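Local atomic coordinates of 4-amino-4-deoxy-L-arabinose transferase or related glycosyltransferases of PMT family (Cupriavidus metallidurans, PDB entry 5EZM), a protein that probably transfers 4-amino-4-deoxy-L-arabinose to lipid A as a zinc-containing, membrane-embedded glycosyltransferase of the GT-C fold. Residues E480-G485 and N534-M539. Sequence-based numbering, arbitrary orientation.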
loop_
_atom_site.group_PDB
_atom_site.type_symbol
_atom_site.label_atom_id
_atom_site.label_comp_id
_atom_site.label_asym_id
_atom_site.label_seq_id
_atom_site.Cartn_x
_atom_site.Cartn_y
_atom_site.Cartn_z
ATOM N N GLU A 480 -2.756 6.775 -31.674
ATOM C CA GLU A 480 -3.063 8.130 -32.115
ATOM C C GLU A 480 -4.538 8.482 -31.964
ATOM O O GLU A 480 -4.902 9.648 -32.147
ATOM C CB GLU A 480 -2.633 8.330 -33.572
ATOM C CG GLU A 480 -3.280 7.377 -34.566
ATOM C CD GLU A 480 -2.514 6.072 -34.716
ATOM O OE1 GLU A 480 -1.552 5.850 -33.946
ATOM O OE2 GLU A 480 -2.871 5.272 -35.609
ATOM N N MET A 481 -5.388 7.512 -31.639
ATOM C CA MET A 481 -6.804 7.776 -31.424
ATOM C C MET A 481 -7.036 8.301 -30.011
ATOM O O MET A 481 -6.430 7.805 -29.058
ATOM C CB MET A 481 -7.625 6.509 -31.625
ATOM C CG MET A 481 -8.216 6.348 -32.998
ATOM S SD MET A 481 -9.262 4.886 -33.050
ATOM C CE MET A 481 -10.401 5.269 -31.726
ATOM N N PRO A 482 -7.908 9.290 -29.844
ATOM C CA PRO A 482 -8.295 9.701 -28.493
ATOM C C PRO A 482 -9.180 8.655 -27.837
ATOM O O PRO A 482 -9.959 7.959 -28.494
ATOM C CB PRO A 482 -9.065 11.009 -28.720
ATOM C CG PRO A 482 -8.746 11.427 -30.107
ATOM C CD PRO A 482 -8.474 10.177 -30.872
ATOM N N LEU A 483 -9.047 8.545 -26.520
ATOM C CA LEU A 483 -9.947 7.744 -25.697
ATOM C C LEU A 483 -10.493 8.687 -24.627
ATOM O O LEU A 483 -9.899 8.848 -23.556
ATOM C CB LEU A 483 -9.236 6.535 -25.100
ATOM C CG LEU A 483 -10.089 5.674 -24.163
ATOM C CD1 LEU A 483 -11.278 5.070 -24.900
ATOM C CD2 LEU A 483 -9.245 4.592 -23.500
ATOM N N TYR A 484 -11.619 9.325 -24.933
ATOM C CA TYR A 484 -12.182 10.323 -24.036
ATOM C C TYR A 484 -12.719 9.676 -22.768
ATOM O O TYR A 484 -13.377 8.634 -22.810
ATOM C CB TYR A 484 -13.303 11.092 -24.729
ATOM C CG TYR A 484 -12.870 11.866 -25.949
ATOM C CD1 TYR A 484 -12.165 13.054 -25.827
ATOM C CD2 TYR A 484 -13.180 11.416 -27.224
ATOM C CE1 TYR A 484 -11.773 13.766 -26.937
ATOM C CE2 TYR A 484 -12.793 12.123 -28.340
ATOM C CZ TYR A 484 -12.090 13.298 -28.194
ATOM O OH TYR A 484 -11.703 14.006 -29.309
ATOM N N GLY A 485 -12.430 10.301 -21.633
ATOM C CA GLY A 485 -13.049 9.918 -20.382
ATOM C C GLY A 485 -14.166 10.879 -20.045
ATOM O O GLY A 485 -13.922 11.958 -19.497
ATOM N N ASN A 534 -18.009 16.011 -35.070
ATOM C CA ASN A 534 -17.280 16.667 -36.144
ATOM C C ASN A 534 -15.777 16.439 -36.113
ATOM O O ASN A 534 -15.116 16.691 -37.126
ATOM C CB ASN A 534 -17.550 18.180 -36.130
ATOM C CG ASN A 534 -19.013 18.513 -36.364
ATOM O OD1 ASN A 534 -19.799 18.597 -35.419
ATOM N ND2 ASN A 534 -19.387 18.705 -37.627
ATOM N N GLY A 535 -15.222 15.974 -35.001
ATOM C CA GLY A 535 -13.794 15.767 -34.892
ATOM C C GLY A 535 -13.348 14.467 -35.529
ATOM O O GLY A 535 -14.039 13.874 -36.362
ATOM N N GLN A 536 -12.161 14.025 -35.126
ATOM C CA GLN A 536 -11.593 12.798 -35.650
ATOM C C GLN A 536 -12.308 11.588 -35.056
ATOM O O GLN A 536 -12.957 11.689 -34.013
ATOM C CB GLN A 536 -10.100 12.734 -35.338
ATOM C CG GLN A 536 -9.769 12.776 -33.857
ATOM C CD GLN A 536 -8.282 12.637 -33.598
ATOM O OE1 GLN A 536 -7.569 11.973 -34.353
ATOM N NE2 GLN A 536 -7.802 13.271 -32.534
ATOM N N PRO A 537 -12.217 10.431 -35.712
ATOM C CA PRO A 537 -12.769 9.209 -35.116
ATOM C C PRO A 537 -12.057 8.880 -33.814
ATOM O O PRO A 537 -10.825 8.868 -33.745
ATOM C CB PRO A 537 -12.519 8.142 -36.190
ATOM C CG PRO A 537 -11.417 8.697 -37.027
ATOM C CD PRO A 537 -11.651 10.175 -37.047
ATOM N N ALA A 538 -12.844 8.624 -32.774
ATOM C CA ALA A 538 -12.287 8.358 -31.458
ATOM C C ALA A 538 -13.228 7.443 -30.688
ATOM O O ALA A 538 -14.326 7.112 -31.144
ATOM C CB ALA A 538 -12.039 9.658 -30.688
ATOM N N MET A 539 -12.771 7.026 -29.512
ATOM C CA MET A 539 -13.563 6.245 -28.579
ATOM C C MET A 539 -13.766 7.051 -27.305
ATOM O O MET A 539 -13.143 8.095 -27.098
ATOM C CB MET A 539 -12.891 4.904 -28.255
ATOM C CG MET A 539 -12.836 3.939 -29.417
ATOM S SD MET A 539 -12.205 2.326 -28.924
ATOM C CE MET A 539 -12.203 1.476 -30.500
#
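P482 and Y484 of 480-485 grip M539 between them in a parallel pairing, where strand 483-486 meets the start of strand 539-542. The amide N of M539 donates to P482 O at 3.1 Å, nearly straight at 171°, and M539 O accepts from Y484 N at 2.9 Å. This is the parallel pattern in which one residue bonds to the two neighbours of its bridge partner, here L483. Around these bonds the side chains are mostly apolar. The ring of P482 can be followed from its CB, which lies against one face of the Y484 ring, near the rim, and also meets the methyl of A538; CG runs up to NE2 of Q536; CD closes back on A538 CB at 3.6 Å and on the Q536 amide carbon. Q536 arrives from the opposite direction, its chain extended beyond CG and its terminal amide alongside the CG-CD bond of the proline. CB of A538 also touches CE2 of Y484 (3.5 Å). On the side of the pairing where L483 and M539 project, CD1 of L483 rests against CB of M539 at 3.7 Å. The M481 chain bends at its last torsion (chi3 57°), bringing CE to CG of M539 at 3.6 Å. With an alanine at P482, lacking CG and CD, the Q536 amide would probably lose its apolar support and be freer to turn, and A538 CB would lose a neighbour. F528 meets the Y484 ring edge-to-face, joining helix 525-534 to strand 483-486; N570, just past strand 566-569, hydrogen-bonds to A538 N and Q536 O. In this C-terminal domain, away from the zinc and lipid sites, directional backbone bonds therefore set the strand register, and apolar contacts pack the residues beside it.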